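Local structure of amidohydrolase (Xanthomonas campestris pv. campestris, 4DZH) at residues P10-D15 and R55-P60; L16-G21 and R62-P67; V31-H36 and V46-T51; Q378-C383 and V413-K418. The protein probably catalyses the zinc-dependent deamination of adenosine-type nucleosides such as 5'-methylthioadenosine, as a member of the metal-dependent amidohydrolase superfamily. All coordinates share one frame; numbering follows the deposited sequence. Where two conformers were deposited one is given.

Contact 1 (P10-D15 and R55-P60)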
loop_
_atom_site.group_PDB
_atom_site.type_symbol
_atom_site.label_atom_id
_atom_site.label_comp_id
_atom_site.label_asym_id
_atom_site.label_seq_id
_atom_site.Cartn_x
_atom_site.Cartn_y
_atom_site.Cartn_z
ATOM N N PRO A 10 -40.311 -24.687 -13.338
ATOM C CA PRO A 10 -39.163 -24.832 -14.246
ATOM C C PRO A 10 -38.260 -23.597 -14.288
ATOM O O PRO A 10 -38.718 -22.467 -14.529
ATOM C CB PRO A 10 -39.816 -25.087 -15.613
ATOM C CG PRO A 10 -41.276 -25.186 -15.355
ATOM C CD PRO A 10 -41.504 -25.339 -13.887
ATOM N N PRO A 11 -36.955 -23.805 -14.050
ATOM C CA PRO A 11 -36.096 -22.633 -13.928
ATOM C C PRO A 11 -36.005 -21.786 -15.211
ATOM O O PRO A 11 -36.189 -22.284 -16.331
ATOM C CB PRO A 11 -34.732 -23.228 -13.539
ATOM C CG PRO A 11 -34.776 -24.663 -14.002
ATOM C CD PRO A 11 -36.222 -25.081 -13.942
ATOM N N GLU A 12 -35.726 -20.499 -15.010
ATOM C CA GLU A 12 -35.564 -19.500 -16.064
ATOM C C GLU A 12 -34.112 -19.426 -16.533
ATOM O O GLU A 12 -33.209 -19.426 -15.732
ATOM C CB GLU A 12 -36.039 -18.160 -15.496
ATOM C CG GLU A 12 -35.423 -16.882 -16.017
ATOM C CD GLU A 12 -35.975 -15.653 -15.281
ATOM O OE1 GLU A 12 -36.865 -15.838 -14.428
ATOM O OE2 GLU A 12 -35.530 -14.506 -15.538
ATOM N N PRO A 13 -33.884 -19.409 -17.841
ATOM C CA PRO A 13 -32.505 -19.454 -18.329
ATOM C C PRO A 13 -31.793 -18.117 -18.108
ATOM O O PRO A 13 -32.421 -17.053 -18.199
ATOM C CB PRO A 13 -32.668 -19.701 -19.832
ATOM C CG PRO A 13 -34.124 -20.138 -20.022
ATOM C CD PRO A 13 -34.883 -19.488 -18.918
ATOM N N CYS A 14 -30.496 -18.169 -17.829
ATOM C CA CYS A 14 -29.647 -16.990 -17.895
ATOM C C CYS A 14 -28.265 -17.513 -18.290
ATOM O O CYS A 14 -28.034 -18.727 -18.263
ATOM C CB CYS A 14 -29.624 -16.270 -16.550
ATOM S SG CYS A 14 -28.751 -17.155 -15.203
ATOM N N ASP A 15 -27.353 -16.630 -18.685
ATOM C CA ASP A 15 -26.083 -17.074 -19.269
ATOM C C ASP A 15 -25.145 -17.559 -18.161
ATOM O O ASP A 15 -24.502 -18.624 -18.260
ATOM C CB ASP A 15 -25.351 -15.895 -19.966
ATOM C CG ASP A 15 -25.994 -15.460 -21.294
ATOM O OD1 ASP A 15 -26.910 -16.139 -21.802
ATOM O OD2 ASP A 15 -25.555 -14.420 -21.843
ATOM N N ARG A 55 -31.028 -20.139 -7.045
ATOM C CA ARG A 55 -30.941 -21.509 -7.548
ATOM C C ARG A 55 -32.313 -22.065 -7.923
ATOM O O ARG A 55 -32.403 -23.007 -8.712
ATOM C CB ARG A 55 -30.272 -22.433 -6.535
ATOM C CG ARG A 55 -28.730 -22.386 -6.575
ATOM C CD ARG A 55 -28.103 -22.889 -5.298
ATOM N NE ARG A 55 -26.698 -23.239 -5.524
ATOM C CZ ARG A 55 -25.760 -23.245 -4.584
ATOM N NH1 ARG A 55 -26.068 -22.877 -3.346
ATOM N NH2 ARG A 55 -24.506 -23.587 -4.888
ATOM N N VAL A 56 -33.371 -21.494 -7.350
ATOM C CA VAL A 56 -34.715 -21.975 -7.672
ATOM C C VAL A 56 -35.180 -21.260 -8.921
ATOM O O VAL A 56 -35.878 -21.833 -9.755
ATOM C CB VAL A 56 -35.750 -21.792 -6.520
ATOM C CG1 VAL A 56 -35.361 -22.577 -5.283
ATOM C CG2 VAL A 56 -35.991 -20.330 -6.189
ATOM N N ARG A 57 -34.755 -20.015 -9.067
ATOM C CA ARG A 57 -35.212 -19.170 -10.149
ATOM C C ARG A 57 -34.531 -19.443 -11.500
ATOM O O ARG A 57 -35.191 -19.398 -12.550
ATOM C CB ARG A 57 -35.086 -17.689 -9.765
ATOM C CG ARG A 57 -35.303 -16.753 -10.946
ATOM C CD ARG A 57 -35.642 -15.300 -10.585
ATOM N NE ARG A 57 -35.664 -14.513 -11.810
ATOM C CZ ARG A 57 -35.352 -13.221 -11.914
ATOM N NH1 ARG A 57 -35.008 -12.509 -10.849
ATOM N NH2 ARG A 57 -35.400 -12.634 -13.108
ATOM N N PHE A 58 -33.230 -19.728 -11.487
ATOM C CA PHE A 58 -32.477 -19.779 -12.737
ATOM C C PHE A 58 -31.941 -21.136 -13.149
ATOM O O PHE A 58 -31.575 -21.964 -12.312
ATOM C CB PHE A 58 -31.267 -18.829 -12.630
ATOM C CG PHE A 58 -31.657 -17.392 -12.527
ATOM C CD1 PHE A 58 -32.144 -16.722 -13.630
ATOM C CD2 PHE A 58 -31.545 -16.714 -11.321
ATOM C CE1 PHE A 58 -32.525 -15.397 -13.546
ATOM C CE2 PHE A 58 -31.914 -15.395 -11.220
ATOM C CZ PHE A 58 -32.405 -14.725 -12.338
ATOM N N ALA A 59 -31.843 -21.314 -14.469
ATOM C CA ALA A 59 -31.111 -22.424 -15.063
ATOM C C ALA A 59 -29.943 -21.815 -15.842
ATOM O O ALA A 59 -30.011 -21.629 -17.060
ATOM C CB ALA A 59 -32.017 -23.237 -15.990
ATOM N N PRO A 60 -28.865 -21.472 -15.126
ATOM C CA PRO A 60 -27.730 -20.785 -15.760
ATOM C C PRO A 60 -27.016 -21.688 -16.750
ATOM O O PRO A 60 -26.823 -22.848 -16.405
ATOM C CB PRO A 60 -26.770 -20.523 -14.582
ATOM C CG PRO A 60 -27.580 -20.690 -13.340
ATOM C CD PRO A 60 -28.688 -21.660 -13.676
#
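Glu-12 and Arg-57 both place CG anti to the backbone N (chi1 151° and 169°). Both chains run on extended, which lays them alongside each other, pointing the same way. The guanidinium grips the carboxylate side-on. Arg-57 NE bonds Glu-12 OE1 at 3.2 Å, and this oxygen is met from above the carboxylate plane. Arg-57 NH2 reaches Glu-12 OE2 at 3.1 Å, on the syn side but tilted out of the carboxylate plane, completing the salt bridge. The two planes are 54° apart, and the bonds stay close to the guanidinium plane. The ring of Phe-58 backs the pair, with its CZ under one guanidinium face. Cys-14 SG comes obliquely to this ring, 4.4 Å from the Phe-58 centroid, and also touches Pro-60 CB. Elsewhere Pro-11 CB packs on Ala-59 CB at 3.7 Å. Two backbone bonds flank Glu-12: its N donates to Arg-57 O at 2.7 Å, and its O accepts from Ala-59 N at 2.7 Å. Ala-47 and Leu-49 of strand 44-50 touch the Phe-58 ring. The contact is a short, weakly bonded parallel pair of strands at the surface, where the chain leaves helix 51-57.

Contact 2 (L16-G21 and R62-P67)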
loop_
_atom_site.group_PDB
_atom_site.type_symbol
_atom_site.label_atom_id
_atom_site.label_comp_id
_atom_site.label_asym_id
_atom_site.label_seq_id
_atom_site.Cartn_x
_atom_site.Cartn_y
_atom_site.Cartn_z
ATOM N N LEU A 16 -25.064 -16.756 -17.107
ATOM C CA LEU A 16 -24.080 -16.979 -16.058
ATOM C C LEU A 16 -24.694 -16.646 -14.701
ATOM O O LEU A 16 -25.415 -15.647 -14.575
ATOM C CB LEU A 16 -22.878 -16.059 -16.316
ATOM C CG LEU A 16 -21.733 -16.000 -15.312
ATOM C CD1 LEU A 16 -20.922 -17.301 -15.254
ATOM C CD2 LEU A 16 -20.816 -14.848 -15.663
ATOM N N LEU A 17 -24.440 -17.486 -13.712
ATOM C CA LEU A 17 -24.769 -17.180 -12.331
ATOM C C LEU A 17 -23.470 -17.231 -11.516
ATOM O O LEU A 17 -22.776 -18.248 -11.514
ATOM C CB LEU A 17 -25.764 -18.210 -11.772
ATOM C CG LEU A 17 -26.149 -17.944 -10.314
ATOM C CD1 LEU A 17 -27.023 -16.706 -10.240
ATOM C CD2 LEU A 17 -26.820 -19.122 -9.666
ATOM N N ILE A 18 -23.134 -16.150 -10.828
ATOM C CA ILE A 18 -21.935 -16.132 -9.978
ATOM C C ILE A 18 -22.416 -16.178 -8.556
ATOM O O ILE A 18 -23.072 -15.251 -8.113
ATOM C CB ILE A 18 -21.086 -14.829 -10.180
ATOM C CG1 ILE A 18 -20.638 -14.718 -11.624
ATOM C CG2 ILE A 18 -19.847 -14.822 -9.262
ATOM C CD1 ILE A 18 -20.191 -13.310 -12.030
ATOM N N GLU A 19 -22.100 -17.254 -7.832
ATOM C CA GLU A 19 -22.452 -17.320 -6.413
ATOM C C GLU A 19 -21.250 -16.971 -5.563
ATOM O O GLU A 19 -20.172 -17.511 -5.788
ATOM C CB GLU A 19 -22.951 -18.718 -6.024
ATOM C CG GLU A 19 -24.141 -19.232 -6.848
ATOM C CD GLU A 19 -24.381 -20.707 -6.587
ATOM O OE1 GLU A 19 -23.502 -21.357 -5.932
ATOM O OE2 GLU A 19 -25.440 -21.215 -7.035
ATOM N N ALA A 20 -21.463 -16.130 -4.553
ATOM C CA ALA A 20 -20.342 -15.695 -3.715
ATOM C C ALA A 20 -20.672 -15.638 -2.223
ATOM O O ALA A 20 -21.831 -15.438 -1.823
ATOM C CB ALA A 20 -19.857 -14.347 -4.182
ATOM N N GLY A 21 -19.626 -15.686 -1.396
ATOM C CA GLY A 21 -19.830 -15.532 0.029
ATOM C C GLY A 21 -20.448 -14.198 0.403
ATOM O O GLY A 21 -21.227 -14.099 1.348
ATOM N N ARG A 62 -23.950 -21.539 -17.305
ATOM C CA ARG A 62 -22.784 -21.859 -16.482
ATOM C C ARG A 62 -22.887 -21.154 -15.114
ATOM O O ARG A 62 -23.436 -20.050 -15.009
ATOM C CB ARG A 62 -21.472 -21.512 -17.218
ATOM C CG ARG A 62 -21.439 -20.103 -17.820
ATOM C CD ARG A 62 -20.088 -19.727 -18.506
ATOM N NE ARG A 62 -20.012 -20.267 -19.865
ATOM C CZ ARG A 62 -19.088 -19.958 -20.766
ATOM N NH1 ARG A 62 -19.120 -20.536 -21.972
ATOM N NH2 ARG A 62 -18.152 -19.063 -20.476
ATOM N N THR A 63 -22.380 -21.809 -14.067
ATOM C CA THR A 63 -22.420 -21.244 -12.714
ATOM C C THR A 63 -20.994 -21.151 -12.193
ATOM O O THR A 63 -20.214 -22.076 -12.409
ATOM C CB THR A 63 -23.209 -22.141 -11.739
ATOM O OG1 THR A 63 -24.584 -22.200 -12.150
ATOM C CG2 THR A 63 -23.133 -21.609 -10.302
ATOM N N VAL A 64 -20.661 -20.031 -11.533
ATOM C CA VAL A 64 -19.364 -19.834 -10.872
ATOM C C VAL A 64 -19.605 -19.686 -9.383
ATOM O O VAL A 64 -20.326 -18.787 -8.946
ATOM C CB VAL A 64 -18.665 -18.566 -11.427
ATOM C CG1 VAL A 64 -17.381 -18.245 -10.632
ATOM C CG2 VAL A 64 -18.381 -18.739 -12.900
ATOM N N SER A 65 -19.024 -20.575 -8.581
ATOM C CA SER A 65 -19.289 -20.512 -7.168
ATOM C C SER A 65 -18.011 -20.147 -6.435
ATOM O O SER A 65 -16.998 -20.847 -6.556
ATOM C CB SER A 65 -19.811 -21.845 -6.645
ATOM O OG SER A 65 -18.732 -22.703 -6.401
ATOM N N ARG A 66 -18.090 -19.081 -5.647
ATOM C CA ARG A 66 -16.928 -18.588 -4.902
ATOM C C ARG A 66 -17.412 -18.312 -3.498
ATOM O O ARG A 66 -17.640 -17.170 -3.123
ATOM C CB ARG A 66 -16.419 -17.301 -5.549
ATOM C CG ARG A 66 -15.867 -17.488 -6.931
ATOM C CD ARG A 66 -14.580 -18.313 -6.963
ATOM N NE ARG A 66 -14.058 -18.394 -8.334
ATOM C CZ ARG A 66 -14.286 -19.392 -9.195
ATOM N NH1 ARG A 66 -15.045 -20.451 -8.861
ATOM N NH2 ARG A 66 -13.750 -19.358 -10.414
ATOM N N PRO A 67 -17.640 -19.373 -2.713
ATOM C CA PRO A 67 -18.281 -19.168 -1.407
ATOM C C PRO A 67 -17.432 -18.403 -0.390
ATOM O O PRO A 67 -17.986 -17.935 0.613
ATOM C CB PRO A 67 -18.543 -20.594 -0.938
ATOM C CG PRO A 67 -17.537 -21.412 -1.675
ATOM C CD PRO A 67 -17.363 -20.792 -2.993
#
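Glu-19 O accepts the N-H of Arg-66 at 2.6 Å, with the donor nearly in line with the carbonyl. Glu-19 N donates in turn to Val-64 O, also at 2.6 Å. These bonds belong to a regular parallel strand pair, 16-20 with 63-66, at one edge of a mixed four-stranded sheet. The strand directions differ by only 9°. Toward the start of the strands the same pattern continues: Val-64 N bonds Leu-17 O, and Leu-17 N bonds Arg-62 O. At the far end Gly-21 N reaches Arg-66 O by a more bent bond (139° at the hydrogen), where the chain turns a corner.

One face carries Leu-16, Ile-18, Ala-20, Val-64 and Arg-66, among others. Leu-16 CD1 meets Val-64 CG2 at 3.8 Å. Trp-414 of strand 410-415 packs against this face. The other face carries Leu-17, Glu-19, Thr-63 and Ser-65. Here the Glu-19 side chain runs extended across Thr-63, and its OE2 lies 4.0 Å from Thr-63 CG2. Its OE1 is in a salt bridge with Arg-55.

Arg-66 bends at chi2 (-67°) and folds back along its own strand. Its NE forms a salt bridge with Asp-412, while NH1 bonds Ser-65 O from above the carbonyl plane. Val-64 CG1 sits 3.5 Å above the centre of the Arg-66 guanidinium plane.

Contact 3 (V31-H36 and V46-T51)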
loop_
_atom_site.group_PDB
_atom_site.type_symbol
_atom_site.label_atom_id
_atom_site.label_comp_id
_atom_site.label_asym_id
_atom_site.label_seq_id
_atom_site.Cartn_x
_atom_site.Cartn_y
_atom_site.Cartn_z
ATOM N N VAL A 31 -23.881 -1.434 2.442
ATOM C CA VAL A 31 -24.567 -2.711 2.581
ATOM C C VAL A 31 -23.729 -3.902 2.080
ATOM O O VAL A 31 -23.109 -3.845 1.001
ATOM C CB VAL A 31 -25.966 -2.652 1.907
ATOM C CG1 VAL A 31 -26.508 -4.033 1.590
ATOM C CG2 VAL A 31 -26.922 -1.880 2.807
ATOM N N VAL A 32 -23.710 -4.980 2.858
ATOM C CA VAL A 32 -23.069 -6.208 2.398
ATOM C C VAL A 32 -24.067 -7.379 2.388
ATOM O O VAL A 32 -24.648 -7.713 3.410
ATOM C CB VAL A 32 -21.817 -6.554 3.255
ATOM C CG1 VAL A 32 -21.171 -7.837 2.767
ATOM C CG2 VAL A 32 -20.813 -5.402 3.195
ATOM N N LEU A 33 -24.278 -7.975 1.222
ATOM C CA LEU A 33 -25.237 -9.062 1.103
ATOM C C LEU A 33 -24.546 -10.384 1.269
ATOM O O LEU A 33 -23.817 -10.838 0.394
ATOM C CB LEU A 33 -25.899 -9.019 -0.275
ATOM C CG LEU A 33 -26.440 -7.656 -0.665
ATOM C CD1 LEU A 33 -26.903 -7.689 -2.115
ATOM C CD2 LEU A 33 -27.572 -7.287 0.292
ATOM N N GLU A 34 -24.810 -11.043 2.382
ATOM C CA GLU A 34 -24.187 -12.321 2.637
ATOM C C GLU A 34 -24.856 -13.454 1.844
ATOM O O GLU A 34 -26.076 -13.506 1.756
ATOM C CB GLU A 34 -24.280 -12.597 4.126
ATOM C CG GLU A 34 -23.646 -13.876 4.563
ATOM C CD GLU A 34 -23.082 -13.752 5.976
ATOM O OE1 GLU A 34 -23.546 -12.849 6.714
ATOM O OE2 GLU A 34 -22.172 -14.536 6.336
ATOM N N ASP A 35 -24.061 -14.356 1.271
ATOM C CA ASP A 35 -24.589 -15.546 0.587
ATOM C C ASP A 35 -25.579 -15.203 -0.524
ATOM O O ASP A 35 -26.734 -15.660 -0.509
ATOM C CB ASP A 35 -25.240 -16.509 1.607
ATOM C CG ASP A 35 -25.454 -17.922 1.048
ATOM O OD1 ASP A 35 -24.808 -18.287 0.035
ATOM O OD2 ASP A 35 -26.257 -18.686 1.641
ATOM N N HIS A 36 -25.122 -14.393 -1.479
ATOM C CA HIS A 36 -25.945 -13.876 -2.564
ATOM C C HIS A 36 -25.307 -14.225 -3.909
ATOM O O HIS A 36 -24.112 -14.555 -3.973
ATOM C CB HIS A 36 -26.070 -12.361 -2.462
ATOM C CG HIS A 36 -27.264 -11.883 -1.693
ATOM N ND1 HIS A 36 -27.474 -12.195 -0.370
ATOM C CD2 HIS A 36 -28.318 -11.118 -2.077
ATOM C CE1 HIS A 36 -28.587 -11.611 0.044
ATOM N NE2 HIS A 36 -29.125 -10.964 -0.974
ATOM N N VAL A 46 -28.878 -9.215 -14.611
ATOM C CA VAL A 46 -30.328 -9.386 -14.681
ATOM C C VAL A 46 -30.964 -9.699 -13.315
ATOM O O VAL A 46 -32.196 -9.748 -13.186
ATOM C CB VAL A 46 -30.738 -10.460 -15.732
ATOM C CG1 VAL A 46 -30.331 -9.985 -17.135
ATOM C CG2 VAL A 46 -30.163 -11.854 -15.414
ATOM N N ALA A 47 -30.135 -9.891 -12.293
ATOM C CA ALA A 47 -30.646 -10.205 -10.963
ATOM C C ALA A 47 -29.536 -10.217 -9.919
ATOM O O ALA A 47 -28.406 -10.630 -10.217
ATOM C CB ALA A 47 -31.331 -11.562 -10.964
ATOM N N VAL A 48 -29.889 -9.778 -8.704
ATOM C CA VAL A 48 -29.015 -9.833 -7.518
ATOM C C VAL A 48 -29.882 -10.292 -6.333
ATOM O O VAL A 48 -30.820 -9.590 -5.937
ATOM C CB VAL A 48 -28.442 -8.440 -7.139
ATOM C CG1 VAL A 48 -27.407 -8.572 -6.026
ATOM C CG2 VAL A 48 -27.864 -7.706 -8.351
ATOM N N LEU A 49 -29.584 -11.447 -5.749
ATOM C CA LEU A 49 -30.548 -12.040 -4.837
ATOM C C LEU A 49 -29.896 -13.132 -4.015
ATOM O O LEU A 49 -28.802 -13.587 -4.352
ATOM C CB LEU A 49 -31.735 -12.585 -5.664
ATOM C CG LEU A 49 -31.594 -13.881 -6.472
ATOM C CD1 LEU A 49 -33.002 -14.304 -6.943
ATOM C CD2 LEU A 49 -30.689 -13.762 -7.668
ATOM N N PRO A 50 -30.550 -13.556 -2.912
ATOM C CA PRO A 50 -29.967 -14.644 -2.118
ATOM C C PRO A 50 -29.692 -15.883 -2.980
ATOM O O PRO A 50 -30.501 -16.188 -3.872
ATOM C CB PRO A 50 -31.058 -14.940 -1.079
ATOM C CG PRO A 50 -31.750 -13.633 -0.913
ATOM C CD PRO A 50 -31.769 -13.003 -2.293
ATOM N N THR A 51 -28.588 -16.576 -2.744
ATOM C CA THR A 51 -28.205 -17.706 -3.580
ATOM C C THR A 51 -29.245 -18.848 -3.597
ATOM O O THR A 51 -29.467 -19.498 -4.621
ATOM C CB THR A 51 -26.818 -18.206 -3.191
ATOM O OG1 THR A 51 -25.870 -17.181 -3.538
ATOM C CG2 THR A 51 -26.472 -19.463 -3.935
HETATM O O HOH W 1 -23.836 -17.286 -2.014
#
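The corner where the chain enters strand 36-41 meets the end of strand 44-50, just before helix 51-57. Here the ring of His-36 lies against Leu-49 and Pro-50. Pro-50 CA stands 3.8 Å from the His-36 ring centroid and only 3° off the ring normal, a CH-pi contact. Pro-50 N lies over the same face, nearer the rim, and Pro-50 CD is 3.6 Å from His-36 NE2. Leu-33 CB covers the opposite face, so the imidazole is sandwiched between its own segment and the proline. His-36 also touches Val-23 of strand 22-23. The bond from His-36 ND1 to Glu-34 O, 2.9 Å long, helps to set the ring's rotation. The oxygen is in the ring plane, but the donor stands well above the plane of the carbonyl.

His-36 and Pro-50 form an antiparallel non-hydrogen-bonded pair in the mixed sheet. Pro-50 is also the N-cap residue of helix 51-57. The next residue, Thr-51, starts the helix, and its N-H is taken up across the contact: Thr-51 N donates to Asp-35 O at 3.0 Å and 175°. A water lies unusually close to both Asp-35 OD1 and Thr-51 OG1, and its bonding is doubtful.

Contact 4 (Q378-C383 and V413-K418)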
loop_
_atom_site.group_PDB
_atom_site.type_symbol
_atom_site.label_atom_id
_atom_site.label_comp_id
_atom_site.label_asym_id
_atom_site.label_seq_id
_atom_site.Cartn_x
_atom_site.Cartn_y
_atom_site.Cartn_z
ATOM N N GLN A 378 -23.953 -3.106 -16.711
ATOM C CA GLN A 378 -23.003 -4.053 -17.300
ATOM C C GLN A 378 -22.333 -4.901 -16.229
ATOM O O GLN A 378 -22.067 -4.426 -15.118
ATOM C CB GLN A 378 -21.913 -3.275 -18.040
ATOM C CG GLN A 378 -22.419 -2.463 -19.246
ATOM C CD GLN A 378 -22.913 -3.336 -20.377
ATOM O OE1 GLN A 378 -22.143 -4.060 -21.003
ATOM N NE2 GLN A 378 -24.203 -3.249 -20.668
ATOM N N ALA A 379 -22.077 -6.155 -16.573
ATOM C CA ALA A 379 -21.512 -7.112 -15.629
ATOM C C ALA A 379 -19.986 -6.977 -15.573
ATOM O O ALA A 379 -19.264 -7.855 -16.030
ATOM C CB ALA A 379 -21.902 -8.512 -16.001
ATOM N N ASP A 380 -19.534 -5.840 -15.062
ATOM C CA ASP A 380 -18.110 -5.626 -14.733
ATOM C C ASP A 380 -17.958 -5.933 -13.230
ATOM O O ASP A 380 -18.349 -5.114 -12.363
ATOM C CB ASP A 380 -17.711 -4.179 -14.973
ATOM C CG ASP A 380 -17.706 -3.759 -16.473
ATOM O OD1 ASP A 380 -18.251 -4.448 -17.363
ATOM O OD2 ASP A 380 -17.092 -2.688 -16.740
ATOM N N LEU A 381 -17.394 -7.097 -12.938
ATOM C CA LEU A 381 -17.453 -7.680 -11.595
ATOM C C LEU A 381 -16.119 -8.292 -11.224
ATOM O O LEU A 381 -15.393 -8.779 -12.113
ATOM C CB LEU A 381 -18.503 -8.782 -11.554
ATOM C CG LEU A 381 -19.901 -8.321 -11.967
ATOM C CD1 LEU A 381 -20.823 -9.498 -12.164
ATOM C CD2 LEU A 381 -20.430 -7.395 -10.906
ATOM N N VAL A 382 -15.865 -8.298 -9.926
ATOM C CA VAL A 382 -14.621 -8.852 -9.373
ATOM C C VAL A 382 -14.923 -9.708 -8.134
ATOM O O VAL A 382 -15.677 -9.285 -7.240
ATOM C CB VAL A 382 -13.665 -7.693 -9.012
ATOM C CG1 VAL A 382 -12.404 -8.277 -8.296
ATOM C CG2 VAL A 382 -13.244 -6.973 -10.277
ATOM N N CYS A 383 -14.278 -10.879 -8.078
ATOM C CA CYS A 383 -14.288 -11.749 -6.889
ATOM C C CYS A 383 -12.969 -11.527 -6.161
ATOM O O CYS A 383 -11.913 -11.673 -6.775
ATOM C CB CYS A 383 -14.388 -13.223 -7.286
ATOM S SG CYS A 383 -16.099 -13.713 -7.649
ATOM N N VAL A 413 -12.372 -11.967 -12.637
ATOM C CA VAL A 413 -12.768 -10.678 -13.196
ATOM C C VAL A 413 -13.572 -10.881 -14.470
ATOM O O VAL A 413 -13.172 -11.646 -15.383
ATOM C CB VAL A 413 -11.514 -9.883 -13.559
ATOM C CG1 VAL A 413 -11.910 -8.599 -14.305
ATOM C CG2 VAL A 413 -10.738 -9.575 -12.298
ATOM N N TRP A 414 -14.697 -10.181 -14.551
ATOM C CA TRP A 414 -15.514 -10.147 -15.766
ATOM C C TRP A 414 -15.707 -8.702 -16.185
ATOM O O TRP A 414 -15.876 -7.827 -15.322
ATOM C CB TRP A 414 -16.904 -10.710 -15.513
ATOM C CG TRP A 414 -16.951 -12.149 -15.093
ATOM C CD1 TRP A 414 -17.210 -13.237 -15.902
ATOM C CD2 TRP A 414 -16.781 -12.660 -13.772
ATOM N NE1 TRP A 414 -17.213 -14.396 -15.152
ATOM C CE2 TRP A 414 -16.972 -14.071 -13.844
ATOM C CE3 TRP A 414 -16.517 -12.071 -12.532
ATOM C CZ2 TRP A 414 -16.846 -14.893 -12.725
ATOM C CZ3 TRP A 414 -16.400 -12.914 -11.402
ATOM C CH2 TRP A 414 -16.576 -14.297 -11.519
ATOM N N ILE A 415 -15.715 -8.477 -17.502
ATOM C CA ILE A 415 -16.013 -7.161 -18.097
ATOM C C ILE A 415 -17.108 -7.402 -19.128
ATOM O O ILE A 415 -16.938 -8.189 -20.085
ATOM C CB ILE A 415 -14.794 -6.492 -18.773
ATOM C CG1 ILE A 415 -13.658 -6.337 -17.753
ATOM C CG2 ILE A 415 -15.174 -5.101 -19.416
ATOM C CD1 ILE A 415 -12.432 -5.542 -18.301
ATOM N N ALA A 416 -18.232 -6.735 -18.906
ATOM C CA ALA A 416 -19.450 -6.987 -19.729
ATOM C C ALA A 416 -19.781 -8.497 -19.750
ATOM O O ALA A 416 -20.178 -9.066 -20.789
ATOM C CB ALA A 416 -19.270 -6.437 -21.137
ATOM N N GLY A 417 -19.585 -9.140 -18.598
ATOM C CA GLY A 417 -19.884 -10.542 -18.435
ATOM C C GLY A 417 -18.898 -11.498 -19.093
ATOM O O GLY A 417 -19.104 -12.709 -19.007
ATOM N N LYS A 418 -17.836 -10.998 -19.738
ATOM C CA LYS A 418 -16.893 -11.892 -20.400
ATOM C C LYS A 418 -15.759 -12.152 -19.409
ATOM O O LYS A 418 -15.243 -11.194 -18.833
ATOM C CB LYS A 418 -16.307 -11.256 -21.667
ATOM C CG LYS A 418 -17.308 -10.820 -22.763
ATOM C CD LYS A 418 -18.221 -11.923 -23.160
ATOM C CE LYS A 418 -19.103 -11.487 -24.345
ATOM N NZ LYS A 418 -20.185 -12.491 -24.639
#
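Trp-414 presents the edge of its indole to segment 378-383. Cys-383 SG lies at that edge, 3.8 Å from Trp-414 CZ3 and close to the ring plane. Leu-381 O also lies near the plane, beside CE3, and Leu-381 CB packs on Trp-414 CE3 at 4.0 Å. With CG beside the backbone N (chi1 -62°), the indole reaches along the sheet toward Cys-383. It also touches Leu-16 and Ile-18 of strand 16-20. On the other side of the sheet Val-382 and Val-413 run side by side, and their CG2 atoms are 4.1 Å apart.

The side chains of Asp-380 and Ile-415 cross at a slant. Asp-380 OD1 accepts the N-H of Ala-416 at 2.8 Å, on the anti side, tilted out of the carboxylate plane, and OD2 is in a salt bridge with Arg-156. Ala-379 O accepts Gly-417 N at 2.9 Å, so two neighbouring N-H groups of the turn are held. Leu-381 and Trp-414 exchange two backbone bonds, Trp-414 N to Leu-381 O being the straighter at 173°. Strands 381-385 and 410-415 thus form an antiparallel pair, and a type I' turn from Ile-415 to Lys-418 closes the hairpin to strand 418-422.

In the fold
Contacts 1, 2 and 3 gather in the N-terminal beta region; contact 4 lies nearer the centre of the chain. The segments of contacts 1 and 2 alternate along the sequence: strand 12-14 leads into 16-20, and 58-60 into 63-66. Their centres are about 13 Å apart. Contact 3 is nested within the loops closed by both and shares the four-stranded sheet of contact 2, their centres about 11 Å apart. Contact 4 comes later. Its centre is about 12 Å from that of contact 2, and Ile-18 packs on Leu-381. Contact 2 therefore links the outer beta layer to the sheet that includes strand 69-80, which bears the metal ligand His-79. All four contacts lie away from the metal sites.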